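Local structure of methylmalonyl-CoA carboxyltransferase 12S subunit (Propionibacterium freudenreichii, 1ON3) at residues 352-357 with 396-401; 488-491 with 497-500. The protein transfers the carboxyl group of methylmalonyl-CoA to the biotin of the 1.3S subunit, as the hexameric core of the transcarboxylase complex. One frame throughout, in Å; residues are numbered along the deposited sequence. Where two conformers were deposited one is given.

Interaction 1: 352-357 with 396-401; sequences EFVNFC and SEATVP
Val354 and Cys357, on one side of helix 344-359, meet Ala398 and Val400, which follow the end of helix 384-397. In the crotonase-like fold of this C-terminal half, helix 384-397 is the crossover of a beta-alpha-beta unit joining parallel strands 364-370 and 402-407; residues 398-401 form the short linker into the second strand. The contact shows how a helix can be seated on such a linker by small groups, here one methyl against another and a methyl on a carbonyl oxygen. With chi1 at 166°, the CG1 methyl of Val354 swings away from its backbone N and comes to a loose 4.5 Å from Ala398 CB. One helical turn after Val354, the carbonyl oxygen of Cys357 receives Val400 CG1 at 3.9 Å; this methyl lies beside the nitrogen of its own residue and anti to its carbonyl carbon (chi1 -70°). Leu364 of the neighbouring strand touches Val354, Cys357 and Val400 alike. Asp358 adds polar bonds, its OD2 accepting from both Thr399 N and Val400 N, while Thr399 OG1 hydrogen-bonds Lys517 NZ of a second subunit. Within the helix, Cys357 SG lies over one face of the Phe353 ring, 3.8 Å above its plane and displaced toward the rim.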
loop_
_atom_site.group_PDB
_atom_site.type_symbol
_atom_site.label_atom_id
_atom_site.label_comp_id
_atom_site.label_asym_id
_atom_site.label_seq_id
_atom_site.Cartn_x
_atom_site.Cartn_y
_atom_site.Cartn_z
ATOM N N GLU E 352 -19.302 -11.905 20.510
ATOM C CA GLU E 352 -17.970 -11.626 21.049
ATOM C C GLU E 352 -17.005 -12.733 20.613
ATOM O O GLU E 352 -15.893 -12.451 20.165
ATOM C CB GLU E 352 -17.992 -11.555 22.584
ATOM C CG GLU E 352 -16.610 -11.173 23.203
ATOM C CD GLU E 352 -16.565 -11.328 24.724
ATOM O OE1 GLU E 352 -17.004 -12.378 25.243
ATOM O OE2 GLU E 352 -16.082 -10.403 25.404
ATOM N N PHE E 353 -17.442 -13.984 20.739
ATOM C CA PHE E 353 -16.608 -15.130 20.369
ATOM C C PHE E 353 -16.277 -15.077 18.881
ATOM O O PHE E 353 -15.127 -15.274 18.486
ATOM C CB PHE E 353 -17.340 -16.438 20.700
ATOM C CG PHE E 353 -16.494 -17.679 20.542
ATOM C CD1 PHE E 353 -15.425 -17.927 21.403
ATOM C CD2 PHE E 353 -16.797 -18.629 19.560
ATOM C CE1 PHE E 353 -14.669 -19.111 21.296
ATOM C CE2 PHE E 353 -16.044 -19.817 19.445
ATOM C CZ PHE E 353 -14.984 -20.054 20.316
ATOM N N VAL E 354 -17.289 -14.821 18.055
ATOM C CA VAL E 354 -17.092 -14.728 16.611
ATOM C C VAL E 354 -16.098 -13.610 16.259
ATOM O O VAL E 354 -15.186 -13.828 15.473
ATOM C CB VAL E 354 -18.433 -14.473 15.878
ATOM C CG1 VAL E 354 -18.185 -14.044 14.422
ATOM C CG2 VAL E 354 -19.303 -15.745 15.918
ATOM N N ASN E 355 -16.253 -12.422 16.842
ATOM C CA ASN E 355 -15.312 -11.330 16.538
ATOM C C ASN E 355 -13.897 -11.686 16.966
ATOM O O ASN E 355 -12.934 -11.387 16.253
ATOM C CB ASN E 355 -15.719 -10.021 17.228
ATOM C CG ASN E 355 -16.985 -9.428 16.648
ATOM O OD1 ASN E 355 -17.239 -9.543 15.445
ATOM N ND2 ASN E 355 -17.778 -8.769 17.495
ATOM N N PHE E 356 -13.756 -12.333 18.118
ATOM C CA PHE E 356 -12.419 -12.702 18.574
ATOM C C PHE E 356 -11.750 -13.697 17.615
ATOM O O PHE E 356 -10.607 -13.502 17.202
ATOM C CB PHE E 356 -12.452 -13.337 19.967
ATOM C CG PHE E 356 -11.105 -13.796 20.427
ATOM C CD1 PHE E 356 -10.182 -12.877 20.935
ATOM C CD2 PHE E 356 -10.701 -15.118 20.220
ATOM C CE1 PHE E 356 -8.870 -13.270 21.222
ATOM C CE2 PHE E 356 -9.401 -15.515 20.496
ATOM C CZ PHE E 356 -8.482 -14.586 20.997
ATOM N N CYS E 357 -12.463 -14.772 17.285
ATOM C CA CYS E 357 -11.923 -15.789 16.388
ATOM C C CYS E 357 -11.536 -15.151 15.073
ATOM O O CYS E 357 -10.462 -15.436 14.540
ATOM C CB CYS E 357 -12.937 -16.920 16.159
ATOM S SG CYS E 357 -13.149 -18.009 17.605
ATOM N N SER E 396 -21.182 -11.571 9.342
ATOM C CA SER E 396 -21.068 -10.903 8.034
ATOM C C SER E 396 -19.720 -10.199 7.842
ATOM O O SER E 396 -19.235 -10.076 6.732
ATOM C CB SER E 396 -22.197 -9.878 7.828
ATOM O OG SER E 396 -23.477 -10.489 7.926
ATOM N N GLU E 397 -19.126 -9.724 8.930
ATOM C CA GLU E 397 -17.837 -9.043 8.847
ATOM C C GLU E 397 -16.679 -10.052 8.848
ATOM O O GLU E 397 -15.606 -9.784 8.313
ATOM C CB GLU E 397 -17.668 -8.099 10.041
ATOM C CG GLU E 397 -16.374 -7.301 10.029
ATOM C CD GLU E 397 -16.328 -6.256 8.926
ATOM O OE1 GLU E 397 -15.252 -5.660 8.720
ATOM O OE2 GLU E 397 -17.364 -6.021 8.267
ATOM N N ALA E 398 -16.896 -11.202 9.468
ATOM C CA ALA E 398 -15.830 -12.193 9.567
ATOM C C ALA E 398 -15.324 -12.683 8.217
ATOM O O ALA E 398 -16.112 -12.911 7.292
ATOM C CB ALA E 398 -16.290 -13.379 10.432
ATOM N N THR E 399 -14.002 -12.840 8.109
ATOM C CA THR E 399 -13.386 -13.316 6.874
ATOM C C THR E 399 -12.661 -14.662 7.042
ATOM O O THR E 399 -12.134 -15.220 6.073
ATOM C CB THR E 399 -12.406 -12.262 6.290
ATOM O OG1 THR E 399 -11.413 -11.942 7.270
ATOM C CG2 THR E 399 -13.164 -10.980 5.892
ATOM N N VAL E 400 -12.626 -15.189 8.263
ATOM C CA VAL E 400 -11.997 -16.491 8.471
ATOM C C VAL E 400 -12.929 -17.523 7.835
ATOM O O VAL E 400 -14.069 -17.206 7.486
ATOM C CB VAL E 400 -11.870 -16.866 9.980
ATOM C CG1 VAL E 400 -10.825 -15.988 10.674
ATOM C CG2 VAL E 400 -13.229 -16.720 10.676
ATOM N N PRO E 401 -12.447 -18.761 7.654
ATOM C CA PRO E 401 -13.301 -19.800 7.068
ATOM C C PRO E 401 -14.512 -19.951 7.993
ATOM O O PRO E 401 -14.366 -19.937 9.215
ATOM C CB PRO E 401 -12.407 -21.045 7.103
ATOM C CG PRO E 401 -11.033 -20.464 6.877
ATOM C CD PRO E 401 -11.046 -19.209 7.749
#

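Interaction 2: 488-491 with 497-500; sequences DVID and RKIA
The backbones come closest at Ile490, just past the short, weakly bonded strand 488-489, and Lys498 of helix 495-505, with 8.5 Å between Ile490 CA and Lys498 CA, a gap bridged by side chains and two waters. Ile490 puts CG2 against the aliphatic part of Lys498, meeting CG at 4.0 Å and CE at 4.2 Å; the two side chains pass one another in opposite directions. The lysine is folded rather than extended, bent at chi2 and again at chi4, and the two bends bring NZ to the Asp488 side. Strand 488-489 is outermost, within this chain, in the C-terminal crotonase-like sheet, pairing with strand 427-430 through Ala430, and the following helix sets Lys498 against Ile490 and Tyr429. Asp488 OD1 and Lys498 NZ stay 4.4 Å apart, beyond a salt bridge, and two waters join them. Both waters donate to Asp488 OD1; one accepts from Lys498 NZ at 2.6 Å, the other only weakly. The other carboxylate oxygen faces its own backbone: Val489 N donates to Asp488 OD2 at 2.7 Å, approaching from above the carboxylate plane along a bent path (130° at the hydrogen). That same OD2 also forms a salt bridge with Arg23 of a neighbouring subunit, whose NH2 bonds Val489 O.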
loop_
_atom_site.group_PDB
_atom_site.type_symbol
_atom_site.label_atom_id
_atom_site.label_comp_id
_atom_site.label_asym_id
_atom_site.label_seq_id
_atom_site.Cartn_x
_atom_site.Cartn_y
_atom_site.Cartn_z
ATOM N N ASP E 488 -24.615 -29.865 0.407
ATOM C CA ASP E 488 -25.030 -31.259 0.281
ATOM C C ASP E 488 -25.848 -31.668 1.506
ATOM O O ASP E 488 -25.853 -30.958 2.517
ATOM C CB ASP E 488 -23.751 -32.097 0.220
ATOM C CG ASP E 488 -23.989 -33.543 -0.174
ATOM O OD1 ASP E 488 -23.047 -34.345 -0.028
ATOM O OD2 ASP E 488 -25.093 -33.879 -0.642
ATOM N N VAL E 489 -26.559 -32.791 1.403
ATOM C CA VAL E 489 -27.318 -33.336 2.530
ATOM C C VAL E 489 -26.417 -34.506 2.908
ATOM O O VAL E 489 -26.050 -35.308 2.050
ATOM C CB VAL E 489 -28.714 -33.843 2.112
ATOM C CG1 VAL E 489 -29.459 -34.395 3.332
ATOM C CG2 VAL E 489 -29.508 -32.701 1.486
ATOM N N ILE E 490 -26.050 -34.603 4.179
ATOM C CA ILE E 490 -25.113 -35.635 4.602
ATOM C C ILE E 490 -25.587 -36.630 5.640
ATOM O O ILE E 490 -26.517 -36.378 6.392
ATOM C CB ILE E 490 -23.816 -34.995 5.181
ATOM C CG1 ILE E 490 -24.135 -34.217 6.471
ATOM C CG2 ILE E 490 -23.189 -34.057 4.157
ATOM C CD1 ILE E 490 -22.897 -33.680 7.203
ATOM N N ASP E 491 -24.906 -37.771 5.668
ATOM C CA ASP E 491 -25.153 -38.810 6.648
ATOM C C ASP E 491 -24.490 -38.192 7.890
ATOM O O ASP E 491 -23.307 -37.812 7.849
ATOM C CB ASP E 491 -24.430 -40.092 6.207
ATOM C CG ASP E 491 -24.452 -41.195 7.254
ATOM O OD1 ASP E 491 -24.039 -42.320 6.898
ATOM O OD2 ASP E 491 -24.851 -40.960 8.416
ATOM N N ARG E 497 -15.703 -35.705 8.925
ATOM C CA ARG E 497 -15.020 -35.665 7.632
ATOM C C ARG E 497 -15.423 -34.448 6.800
ATOM O O ARG E 497 -14.567 -33.776 6.236
ATOM C CB ARG E 497 -15.302 -36.936 6.820
ATOM C CG ARG E 497 -14.652 -36.957 5.455
ATOM C CD ARG E 497 -14.672 -38.366 4.872
ATOM N NE ARG E 497 -16.022 -38.842 4.589
ATOM C CZ ARG E 497 -16.725 -38.504 3.512
ATOM N NH1 ARG E 497 -16.206 -37.688 2.613
ATOM N NH2 ARG E 497 -17.951 -38.989 3.332
ATOM N N LYS E 498 -16.719 -34.166 6.694
ATOM C CA LYS E 498 -17.130 -33.011 5.897
ATOM C C LYS E 498 -16.536 -31.696 6.446
ATOM O O LYS E 498 -16.065 -30.856 5.682
ATOM C CB LYS E 498 -18.659 -32.922 5.812
ATOM C CG LYS E 498 -19.260 -33.594 4.556
ATOM C CD LYS E 498 -18.829 -35.048 4.440
ATOM C CE LYS E 498 -19.470 -35.753 3.239
ATOM N NZ LYS E 498 -19.134 -35.127 1.914
ATOM N N ILE E 499 -16.542 -31.530 7.766
ATOM C CA ILE E 499 -15.980 -30.326 8.385
ATOM C C ILE E 499 -14.466 -30.267 8.149
ATOM O O ILE E 499 -13.907 -29.216 7.820
ATOM C CB ILE E 499 -16.253 -30.318 9.916
ATOM C CG1 ILE E 499 -17.754 -30.171 10.177
ATOM C CG2 ILE E 499 -15.469 -29.191 10.590
ATOM C CD1 ILE E 499 -18.133 -30.359 11.647
ATOM N N ALA E 500 -13.805 -31.408 8.303
ATOM C CA ALA E 500 -12.354 -31.465 8.128
ATOM C C ALA E 500 -11.912 -31.105 6.717
ATOM O O ALA E 500 -10.959 -30.356 6.535
ATOM C CB ALA E 500 -11.836 -32.854 8.498
HETATM O O HOH W 1 -21.918 -36.584 1.363
HETATM O O HOH W 2 -20.825 -33.233 1.338
#

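Interactions 1 and 2 belong to the same C-terminal sheet and its helices, their centres about 22 Å apart and their nearest atoms about 8 Å apart, without touching. The centre of interaction 1, where the chain enters its fifth strand across, is about 12 Å from the chain centre; that of interaction 2, two strands further across, is about 28 Å from it. Neither contributes a residue to the methylmalonyl-CoA pocket that includes Gly412, Gly413, Val438 and Met439. Along the chain those residues follow strands 402-407 and 427-430, after the short strands 409-411 and 435-437. Each contact also faces a different neighbouring subunit of the hexamer.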